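Local coordinates for protein GphF Dehydratase 1 (Archangium violaceum, PDB 6MBF) that probably dehydrates the growing chain in the gephyronic acid polyketide synthase and probably also shifts the resulting double bond, at residues 170-175 with 211-216; 178-183 with 243-248; 205-210 with 262-267. All blocks are in the same frame, centred on the assembly; numbering follows the deposited sequence. Where two conformers were deposited one is given.

Interaction 1. Residues 170-175 with 211-216; sequences RHLERR and FALIYA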
loop_
_atom_site.group_PDB
_atom_site.type_symbol
_atom_site.label_atom_id
_atom_site.label_comp_id
_atom_site.label_asym_id
_atom_site.label_seq_id
_atom_site.Cartn_x
_atom_site.Cartn_y
_atom_site.Cartn_z
ATOM N N ARG A 170 15.090 3.406 -7.011
ATOM C CA ARG A 170 16.313 3.926 -7.606
ATOM C C ARG A 170 17.347 2.833 -7.823
ATOM O O ARG A 170 17.996 2.792 -8.877
ATOM C CB ARG A 170 16.898 5.035 -6.729
ATOM C CG ARG A 170 15.944 6.193 -6.506
ATOM C CD ARG A 170 15.251 6.574 -7.805
ATOM N NE ARG A 170 14.076 7.406 -7.581
ATOM C CZ ARG A 170 12.995 7.380 -8.352
ATOM N NH1 ARG A 170 11.969 8.170 -8.080
ATOM N NH2 ARG A 170 12.938 6.547 -9.385
ATOM N N HIS A 171 17.488 1.933 -6.853
ATOM C CA HIS A 171 18.481 0.868 -6.908
ATOM C C HIS A 171 17.888 -0.355 -6.228
ATOM O O HIS A 171 17.097 -0.232 -5.291
ATOM C CB HIS A 171 19.791 1.284 -6.222
ATOM C CG HIS A 171 20.766 0.161 -6.036
ATOM N ND1 HIS A 171 21.606 -0.273 -7.038
ATOM C CD2 HIS A 171 21.034 -0.614 -4.957
ATOM C CE1 HIS A 171 22.347 -1.271 -6.588
ATOM N NE2 HIS A 171 22.021 -1.497 -5.327
ATOM N N LEU A 172 18.266 -1.538 -6.710
ATOM C CA LEU A 172 17.776 -2.777 -6.125
ATOM C C LEU A 172 18.846 -3.836 -6.331
ATOM O O LEU A 172 19.352 -3.986 -7.446
ATOM C CB LEU A 172 16.445 -3.217 -6.759
ATOM C CG LEU A 172 15.800 -4.495 -6.193
ATOM C CD1 LEU A 172 15.391 -4.332 -4.714
ATOM C CD2 LEU A 172 14.603 -4.924 -7.023
ATOM N N GLU A 173 19.206 -4.542 -5.262
ATOM C CA GLU A 173 20.144 -5.650 -5.373
ATOM C C GLU A 173 19.591 -6.860 -4.640
ATOM O O GLU A 173 18.938 -6.725 -3.601
ATOM C CB GLU A 173 21.526 -5.285 -4.823
ATOM C CG GLU A 173 21.569 -4.999 -3.336
ATOM C CD GLU A 173 22.949 -4.577 -2.888
ATOM O OE1 GLU A 173 23.411 -3.509 -3.341
ATOM O OE2 GLU A 173 23.578 -5.318 -2.105
ATOM N N ARG A 174 19.843 -8.043 -5.187
ATOM C CA ARG A 174 19.256 -9.251 -4.634
ATOM C C ARG A 174 20.326 -10.278 -4.290
ATOM O O ARG A 174 21.437 -10.270 -4.828
ATOM C CB ARG A 174 18.241 -9.868 -5.600
ATOM C CG ARG A 174 18.836 -10.417 -6.892
ATOM C CD ARG A 174 17.769 -11.163 -7.700
ATOM N NE ARG A 174 17.141 -12.235 -6.925
ATOM C CZ ARG A 174 15.999 -12.835 -7.259
ATOM N NH1 ARG A 174 15.351 -12.468 -8.357
ATOM N NH2 ARG A 174 15.499 -13.797 -6.490
ATOM N N ARG A 175 19.966 -11.160 -3.365
ATOM C CA ARG A 175 20.793 -12.307 -3.007
ATOM C C ARG A 175 19.855 -13.383 -2.490
ATOM O O ARG A 175 19.196 -13.182 -1.467
ATOM C CB ARG A 175 21.835 -11.936 -1.952
ATOM C CG ARG A 175 22.488 -13.130 -1.288
ATOM C CD ARG A 175 23.758 -13.549 -2.004
ATOM N NE ARG A 175 24.801 -12.533 -1.911
ATOM C CZ ARG A 175 26.077 -12.745 -2.218
ATOM N NH1 ARG A 175 26.470 -13.942 -2.629
ATOM N NH2 ARG A 175 26.964 -11.764 -2.110
ATOM N N PHE A 211 8.060 -7.565 -6.385
ATOM C CA PHE A 211 7.692 -7.955 -7.747
ATOM C C PHE A 211 8.925 -8.192 -8.607
ATOM O O PHE A 211 8.987 -9.168 -9.368
ATOM C CB PHE A 211 6.836 -6.869 -8.403
ATOM C CG PHE A 211 5.472 -6.678 -7.791
ATOM C CD1 PHE A 211 4.922 -7.603 -6.917
ATOM C CD2 PHE A 211 4.721 -5.567 -8.145
ATOM C CE1 PHE A 211 3.646 -7.403 -6.397
ATOM C CE2 PHE A 211 3.452 -5.362 -7.620
ATOM C CZ PHE A 211 2.921 -6.284 -6.748
ATOM N N ALA A 212 9.906 -7.289 -8.517
ATOM C CA ALA A 212 11.101 -7.396 -9.347
ATOM C C ALA A 212 11.862 -8.683 -9.060
ATOM O O ALA A 212 12.435 -9.286 -9.972
ATOM C CB ALA A 212 12.000 -6.174 -9.130
ATOM N N LEU A 213 11.878 -9.131 -7.800
ATOM C CA LEU A 213 12.521 -10.405 -7.494
ATOM C C LEU A 213 11.725 -11.574 -8.063
ATOM O O LEU A 213 12.289 -12.464 -8.714
ATOM C CB LEU A 213 12.705 -10.554 -5.984
ATOM C CG LEU A 213 14.138 -10.295 -5.536
ATOM C CD1 LEU A 213 14.495 -8.826 -5.768
ATOM C CD2 LEU A 213 14.313 -10.687 -4.084
ATOM N N ILE A 214 10.407 -11.579 -7.841
ATOM C CA ILE A 214 9.556 -12.650 -8.355
ATOM C C ILE A 214 9.709 -12.785 -9.869
ATOM O O ILE A 214 9.939 -13.882 -10.389
ATOM C CB ILE A 214 8.087 -12.397 -7.967
ATOM C CG1 ILE A 214 7.891 -12.539 -6.451
ATOM C CG2 ILE A 214 7.168 -13.332 -8.730
ATOM C CD1 ILE A 214 6.585 -11.944 -5.961
ATOM N N TYR A 215 9.596 -11.670 -10.595
ATOM C CA TYR A 215 9.486 -11.712 -12.052
ATOM C C TYR A 215 10.814 -12.008 -12.732
ATOM O O TYR A 215 10.844 -12.185 -13.958
ATOM C CB TYR A 215 8.883 -10.402 -12.570
ATOM C CG TYR A 215 7.429 -10.239 -12.169
ATOM C CD1 TYR A 215 6.912 -8.996 -11.820
ATOM C CD2 TYR A 215 6.576 -11.337 -12.132
ATOM C CE1 TYR A 215 5.571 -8.853 -11.457
ATOM C CE2 TYR A 215 5.246 -11.203 -11.764
ATOM C CZ TYR A 215 4.754 -9.958 -11.426
ATOM O OH TYR A 215 3.437 -9.830 -11.066
ATOM N N ALA A 216 11.902 -12.099 -11.967
ATOM C CA ALA A 216 13.125 -12.677 -12.504
ATOM C C ALA A 216 12.943 -14.149 -12.850
ATOM O O ALA A 216 13.674 -14.669 -13.700
ATOM C CB ALA A 216 14.274 -12.511 -11.511
HETATM O O HOH W 1 15.611 -9.903 -9.675
#
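Arg174 lays its guanidinium over Leu213 near the C-terminal end of helix 200-214, with CG of Leu213 centred beneath one face, 3.6 Å from Arg174 CZ. CG of Arg174 sits between the backbone N and the carbonyl carbon (chi1 67°), and a bend at chi3 turns the planar end back across the leucine. The two side chains therefore run past each other in opposite directions, and Arg174 CB also meets Leu213 CD1 at 3.9 Å. The apolar surface of the leucine thus packs under both the aliphatic base and the flat end of the arginine.

The same guanidinium has a polar grip on the helix. Arg174 NH1 donates to Leu213 O at 3.1 Å, reaching a lone pair in the carbonyl plane. The bond is bent, with an N-H...O angle of 139°, and the oxygen lies 26° out of the guanidinium plane. Leu213 O also accepts from Ala216 N, so two donors hold this carbonyl near the C-terminal end of the helix. A water 2.9 Å from Arg174 NH1 donates in turn to Ala212 O, while Arg174 NH2 bonds to Gly176 O in the hairpin turn.

In the hot-dog fold, to which this family belongs, a long helix is wrapped by a curved antiparallel sheet; here strand 169-175 lies toward one margin of that sheet, against the C-terminal part of the helix. Further into the protein the contact becomes wholly apolar. Leu172 CD2 reaches Ala212 CB at 3.6 Å and, with the two leucine side chains crossing obliquely, Leu213 CD1 at 4.1 Å. Leu151 of helix 151-158 also touches Leu172, and Ala179 on the next strand touches Leu172 and Leu213.

Interaction 2. Residues 178-183 with 243-248; sequences EAIGHV and RVHLRL
With CG trans to the carbonyl carbon (chi1 -61°) and the chain extended beyond it, Glu178 carries its carboxylate across to strand 241-248, where His245 and Arg247 both meet it. Each of these partners has CG trans to its own backbone N, and Arg247 bends at chi3 (-62°) to turn its guanidinium edge onto the glutamate. The carboxylate divides its oxygens between them. OE1 of Glu178 accepts from His245 NE2 at 2.8 Å, the oxygen lying almost in the ring plane although the histidine meets it from above the carboxylate plane. OE2 takes two bonds in a side-on salt bridge, 2.8 Å from Arg247 NE and 3.1 Å from Arg247 NH2. Both nitrogens approach from the same face of the carboxylate, and the guanidinium and carboxylate planes stand 75° apart. Three bonds thus fix the rotation of the glutamate.

Beneath this polar cluster the backbones pair in regular antiparallel fashion. Ala179 with Leu246 and Gly181 with Val244 are hydrogen-bonded pairs; Gly181 O accepts from Val244 N at 2.7 Å, for example. Glu178, Ile180 and His182 stand on the same face as Arg243, His245 and Arg247, in non-hydrogen-bonded pairs. That face is largely polar, though Ile180 stands on it. Ala179, Val244 and Leu246 point to the opposite face, toward helix 200-214, and there Ala179 CB packs 3.9 Å from Leu246 CG. Cys209 of the helix touches Leu246. Separately, Val183 CG1 lies 4.3 Å from Val244 CG1. An antiparallel sheet with its apolar face packed on a helix is what the hot-dog fold is built from, and here the paired strands are distant in sequence.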
loop_
_atom_site.group_PDB
_atom_site.type_symbol
_atom_site.label_atom_id
_atom_site.label_comp_id
_atom_site.label_asym_id
_atom_site.label_seq_id
_atom_site.Cartn_x
_atom_site.Cartn_y
_atom_site.Cartn_z
ATOM N N GLU A 178 16.222 -12.556 -0.933
ATOM C CA GLU A 178 16.286 -11.292 -0.222
ATOM C C GLU A 178 16.788 -10.188 -1.138
ATOM O O GLU A 178 17.470 -10.430 -2.141
ATOM C CB GLU A 178 17.193 -11.401 1.010
ATOM C CG GLU A 178 16.703 -12.423 2.013
ATOM C CD GLU A 178 17.447 -12.363 3.340
ATOM O OE1 GLU A 178 18.059 -11.312 3.641
ATOM O OE2 GLU A 178 17.408 -13.374 4.083
ATOM N N ALA A 179 16.426 -8.955 -0.788
ATOM C CA ALA A 179 16.859 -7.812 -1.574
ATOM C C ALA A 179 16.918 -6.585 -0.684
ATOM O O ALA A 179 16.255 -6.509 0.353
ATOM C CB ALA A 179 15.931 -7.553 -2.765
ATOM N N ILE A 180 17.722 -5.616 -1.108
ATOM C CA ILE A 180 17.696 -4.275 -0.546
ATOM C C ILE A 180 17.457 -3.299 -1.684
ATOM O O ILE A 180 18.135 -3.358 -2.720
ATOM C CB ILE A 180 18.985 -3.932 0.216
ATOM C CG1 ILE A 180 19.070 -4.773 1.484
ATOM C CG2 ILE A 180 19.015 -2.445 0.559
ATOM C CD1 ILE A 180 20.365 -4.611 2.171
ATOM N N GLY A 181 16.465 -2.441 -1.509
ATOM C CA GLY A 181 16.119 -1.450 -2.501
ATOM C C GLY A 181 16.233 -0.070 -1.893
ATOM O O GLY A 181 16.099 0.106 -0.680
ATOM N N HIS A 182 16.519 0.903 -2.742
ATOM C CA HIS A 182 16.511 2.313 -2.383
ATOM C C HIS A 182 15.362 2.952 -3.151
ATOM O O HIS A 182 15.350 2.909 -4.387
ATOM C CB HIS A 182 17.855 2.958 -2.735
ATOM C CG HIS A 182 17.888 4.442 -2.549
ATOM N ND1 HIS A 182 18.708 5.265 -3.291
ATOM C CD2 HIS A 182 17.203 5.252 -1.706
ATOM C CE1 HIS A 182 18.532 6.518 -2.910
ATOM N NE2 HIS A 182 17.629 6.536 -1.945
ATOM N N VAL A 183 14.375 3.490 -2.428
ATOM C CA VAL A 183 13.210 4.115 -3.041
ATOM C C VAL A 183 13.162 5.571 -2.609
ATOM O O VAL A 183 13.454 5.907 -1.453
ATOM C CB VAL A 183 11.867 3.404 -2.721
ATOM C CG1 VAL A 183 11.980 1.905 -2.834
ATOM C CG2 VAL A 183 11.293 3.821 -1.401
ATOM N N ARG A 243 15.609 3.018 2.474
ATOM C CA ARG A 243 16.158 1.758 2.009
ATOM C C ARG A 243 15.299 0.651 2.598
ATOM O O ARG A 243 14.938 0.694 3.777
ATOM C CB ARG A 243 17.621 1.592 2.420
ATOM C CG ARG A 243 18.551 2.597 1.744
ATOM C CD ARG A 243 20.004 2.196 1.987
ATOM N NE ARG A 243 20.945 3.088 1.311
ATOM C CZ ARG A 243 21.459 4.190 1.850
ATOM N NH1 ARG A 243 21.133 4.560 3.084
ATOM N NH2 ARG A 243 22.304 4.933 1.147
ATOM N N VAL A 244 14.933 -0.319 1.774
ATOM C CA VAL A 244 14.001 -1.355 2.195
ATOM C C VAL A 244 14.680 -2.708 2.062
ATOM O O VAL A 244 15.291 -3.003 1.029
ATOM C CB VAL A 244 12.688 -1.311 1.391
ATOM C CG1 VAL A 244 12.956 -1.306 -0.118
ATOM C CG2 VAL A 244 11.789 -2.473 1.800
ATOM N N HIS A 245 14.601 -3.510 3.115
ATOM C CA HIS A 245 15.016 -4.902 3.060
ATOM C C HIS A 245 13.768 -5.767 2.932
ATOM O O HIS A 245 12.795 -5.568 3.665
ATOM C CB HIS A 245 15.820 -5.274 4.308
ATOM C CG HIS A 245 16.226 -6.709 4.351
ATOM N ND1 HIS A 245 16.037 -7.499 5.463
ATOM C CD2 HIS A 245 16.780 -7.509 3.409
ATOM C CE1 HIS A 245 16.475 -8.720 5.212
ATOM N NE2 HIS A 245 16.926 -8.753 3.972
ATOM N N LEU A 246 13.780 -6.710 1.990
ATOM C CA LEU A 246 12.642 -7.599 1.796
ATOM C C LEU A 246 13.113 -9.045 1.802
ATOM O O LEU A 246 14.248 -9.345 1.419
ATOM C CB LEU A 246 11.893 -7.295 0.485
ATOM C CG LEU A 246 12.589 -7.683 -0.826
ATOM C CD1 LEU A 246 12.258 -9.122 -1.251
ATOM C CD2 LEU A 246 12.185 -6.748 -1.920
ATOM N N ARG A 247 12.232 -9.939 2.245
ATOM C CA ARG A 247 12.516 -11.372 2.227
ATOM C C ARG A 247 11.285 -12.121 1.735
ATOM O O ARG A 247 10.225 -12.075 2.366
ATOM C CB ARG A 247 12.946 -11.884 3.611
ATOM C CG ARG A 247 13.148 -13.408 3.648
ATOM C CD ARG A 247 13.615 -13.923 5.025
ATOM N NE ARG A 247 14.913 -13.382 5.419
ATOM C CZ ARG A 247 15.148 -12.691 6.534
ATOM N NH1 ARG A 247 14.166 -12.438 7.395
ATOM N NH2 ARG A 247 16.375 -12.251 6.793
ATOM N N LEU A 248 11.428 -12.815 0.613
ATOM C CA LEU A 248 10.371 -13.676 0.112
ATOM C C LEU A 248 10.391 -15.007 0.851
ATOM O O LEU A 248 11.456 -15.578 1.102
ATOM C CB LEU A 248 10.547 -13.898 -1.392
ATOM C CG LEU A 248 9.894 -12.836 -2.280
ATOM C CD1 LEU A 248 10.578 -12.779 -3.639
ATOM C CD2 LEU A 248 8.402 -13.128 -2.446
#

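Interaction 3. Residues 205-210 with 262-267; sequences ACFQCV and ADLRLF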
loop_
_atom_site.group_PDB
_atom_site.type_symbol
_atom_site.label_atom_id
_atom_site.label_comp_id
_atom_site.label_asym_id
_atom_site.label_seq_id
_atom_site.Cartn_x
_atom_site.Cartn_y
_atom_site.Cartn_z
ATOM N N ALA A 205 6.299 1.336 -4.095
ATOM C CA ALA A 205 7.647 1.110 -4.614
ATOM C C ALA A 205 8.352 -0.016 -3.856
ATOM O O ALA A 205 9.032 -0.854 -4.462
ATOM C CB ALA A 205 8.459 2.406 -4.540
ATOM N N CYS A 206 8.174 -0.078 -2.534
ATOM C CA CYS A 206 8.754 -1.175 -1.765
ATOM C C CYS A 206 8.147 -2.513 -2.172
ATOM O O CYS A 206 8.862 -3.508 -2.324
ATOM C CB CYS A 206 8.563 -0.929 -0.265
ATOM S SG CYS A 206 9.430 0.539 0.365
ATOM N N PHE A 207 6.829 -2.558 -2.360
ATOM C CA PHE A 207 6.210 -3.803 -2.798
ATOM C C PHE A 207 6.659 -4.169 -4.208
ATOM O O PHE A 207 6.819 -5.355 -4.516
ATOM C CB PHE A 207 4.683 -3.698 -2.716
ATOM C CG PHE A 207 4.131 -3.619 -1.300
ATOM C CD1 PHE A 207 4.965 -3.662 -0.182
ATOM C CD2 PHE A 207 2.766 -3.486 -1.099
ATOM C CE1 PHE A 207 4.431 -3.583 1.124
ATOM C CE2 PHE A 207 2.232 -3.409 0.187
ATOM C CZ PHE A 207 3.056 -3.456 1.294
ATOM N N GLN A 208 6.916 -3.169 -5.062
ATOM C CA GLN A 208 7.403 -3.471 -6.407
ATOM C C GLN A 208 8.808 -4.078 -6.385
ATOM O O GLN A 208 9.173 -4.813 -7.313
ATOM C CB GLN A 208 7.362 -2.214 -7.282
ATOM C CG GLN A 208 5.950 -1.799 -7.734
ATOM C CD GLN A 208 6.003 -0.951 -8.976
ATOM O OE1 GLN A 208 6.644 -1.331 -9.962
ATOM N NE2 GLN A 208 5.358 0.215 -8.941
ATOM N N CYS A 209 9.610 -3.790 -5.352
ATOM C CA CYS A 209 10.869 -4.507 -5.170
ATOM C C CYS A 209 10.628 -6.006 -5.029
ATOM O O CYS A 209 11.406 -6.820 -5.549
ATOM C CB CYS A 209 11.620 -3.974 -3.949
ATOM S SG CYS A 209 12.236 -2.279 -4.106
ATOM N N VAL A 210 9.556 -6.396 -4.333
ATOM C CA VAL A 210 9.216 -7.815 -4.251
ATOM C C VAL A 210 8.850 -8.341 -5.632
ATOM O O VAL A 210 9.284 -9.434 -6.029
ATOM C CB VAL A 210 8.075 -8.062 -3.244
ATOM C CG1 VAL A 210 7.843 -9.576 -3.077
ATOM C CG2 VAL A 210 8.364 -7.409 -1.909
ATOM N N ALA A 262 5.839 -12.182 1.583
ATOM C CA ALA A 262 7.077 -11.457 1.827
ATOM C C ALA A 262 6.970 -10.654 3.116
ATOM O O ALA A 262 5.883 -10.214 3.507
ATOM C CB ALA A 262 7.420 -10.518 0.658
ATOM N N ASP A 263 8.120 -10.467 3.761
ATOM C CA ASP A 263 8.290 -9.545 4.873
ATOM C C ASP A 263 9.190 -8.396 4.427
ATOM O O ASP A 263 10.079 -8.574 3.591
ATOM C CB ASP A 263 8.911 -10.249 6.086
ATOM C CG ASP A 263 8.173 -11.509 6.464
ATOM O OD1 ASP A 263 6.936 -11.445 6.599
ATOM O OD2 ASP A 263 8.831 -12.561 6.625
ATOM N N LEU A 264 8.952 -7.207 4.973
ATOM C CA LEU A 264 9.730 -6.041 4.580
ATOM C C LEU A 264 10.036 -5.182 5.794
ATOM O O LEU A 264 9.265 -5.136 6.756
ATOM C CB LEU A 264 9.005 -5.180 3.531
ATOM C CG LEU A 264 8.615 -5.822 2.202
ATOM C CD1 LEU A 264 7.247 -6.461 2.290
ATOM C CD2 LEU A 264 8.622 -4.751 1.111
ATOM N N ARG A 265 11.185 -4.513 5.743
ATOM C CA ARG A 265 11.606 -3.554 6.755
ATOM C C ARG A 265 12.088 -2.307 6.033
ATOM O O ARG A 265 12.949 -2.394 5.150
ATOM C CB ARG A 265 12.716 -4.132 7.643
ATOM C CG ARG A 265 12.325 -5.425 8.361
ATOM C CD ARG A 265 11.174 -5.172 9.306
ATOM N NE ARG A 265 10.882 -6.305 10.183
ATOM C CZ ARG A 265 9.879 -7.162 10.011
ATOM N NH1 ARG A 265 9.054 -7.047 8.975
ATOM N NH2 ARG A 265 9.698 -8.140 10.892
ATOM N N LEU A 266 11.513 -1.159 6.384
ATOM C CA LEU A 266 11.861 0.116 5.769
ATOM C C LEU A 266 12.716 0.929 6.737
ATOM O O LEU A 266 12.358 1.078 7.909
ATOM C CB LEU A 266 10.598 0.904 5.394
ATOM C CG LEU A 266 9.748 0.460 4.187
ATOM C CD1 LEU A 266 9.192 -0.949 4.340
ATOM C CD2 LEU A 266 8.615 1.448 3.994
ATOM N N PHE A 267 13.825 1.479 6.239
ATOM C CA PHE A 267 14.757 2.256 7.046
ATOM C C PHE A 267 14.954 3.634 6.435
ATOM O O PHE A 267 14.949 3.783 5.209
ATOM C CB PHE A 267 16.122 1.560 7.152
ATOM C CG PHE A 267 16.056 0.189 7.755
ATOM C CD1 PHE A 267 16.266 -0.003 9.115
ATOM C CD2 PHE A 267 15.783 -0.911 6.956
ATOM C CE1 PHE A 267 16.198 -1.273 9.669
ATOM C CE2 PHE A 267 15.714 -2.177 7.503
ATOM C CZ PHE A 267 15.922 -2.360 8.856
#
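The central helix of a hot-dog fold rests here on one strand of the sheet that wraps it: Cys206, Phe207 and Val210 of helix 200-214 meet Ala262, Leu264 and Leu266 of strand 259-267. The segment axes come within 9.9 Å at an angle of 136°, so the helix runs obliquely to the strand. Alternate strand residues turn their side chains toward it.

Leu264 is central to the packing. Its CG lies trans to the carbonyl carbon (chi1 -59°), and its CD2 methyl reaches the helix backbone, 3.7 Å from Cys206 O. That methyl also meets the edge of the Phe207 ring, near the ring plane, with CD1 of Phe207 4.0 Å from Leu264 CD2; the two side chains cross at about a right angle. One turn farther on, Val210 CG2 comes within 4.0 Å of Leu264 CD2, so a single methyl is held among three helix residues.

Such interdigitation of apolar side chains forms the interior of the hot-dog fold, and all six touching residues are buried. Two smaller contacts extend it along the strand. Cys206 SG lies 3.8 Å from Leu266 CD2, while Val210 CG1 meets Ala262 CB at 3.9 Å. From the sulfur to the valine methyls the helix advances four residues while the strand steps back four, from Leu266 to Ala262. Neighbouring strands complete the packing: Leu246 and Leu248 of strand 241-248 touch Val210, Leu280 of strand 273-284 touches Phe207, and Val277 touches Leu264.

All three contacts belong to one hot-dog unit. Interactions 1 and 3 both use helix 200-214, its C-terminal end in the first and its middle in the other, and Leu172 CD1 to Cys209 SG (3.8 Å) joins them. Interaction 2 supplies the two strands that lie between the strands of the others: Arg170 and His171 bond through their backbones to His182, while Arg243 and His245 bond to Phe267 and Arg265. Chemistry follows place. Interaction 3 is fully buried and apolar; interaction 1 shares that interior at Leu172 but ends in a partly exposed arginine; interaction 2 combines apolar packing toward the helix with charged groups on its other face.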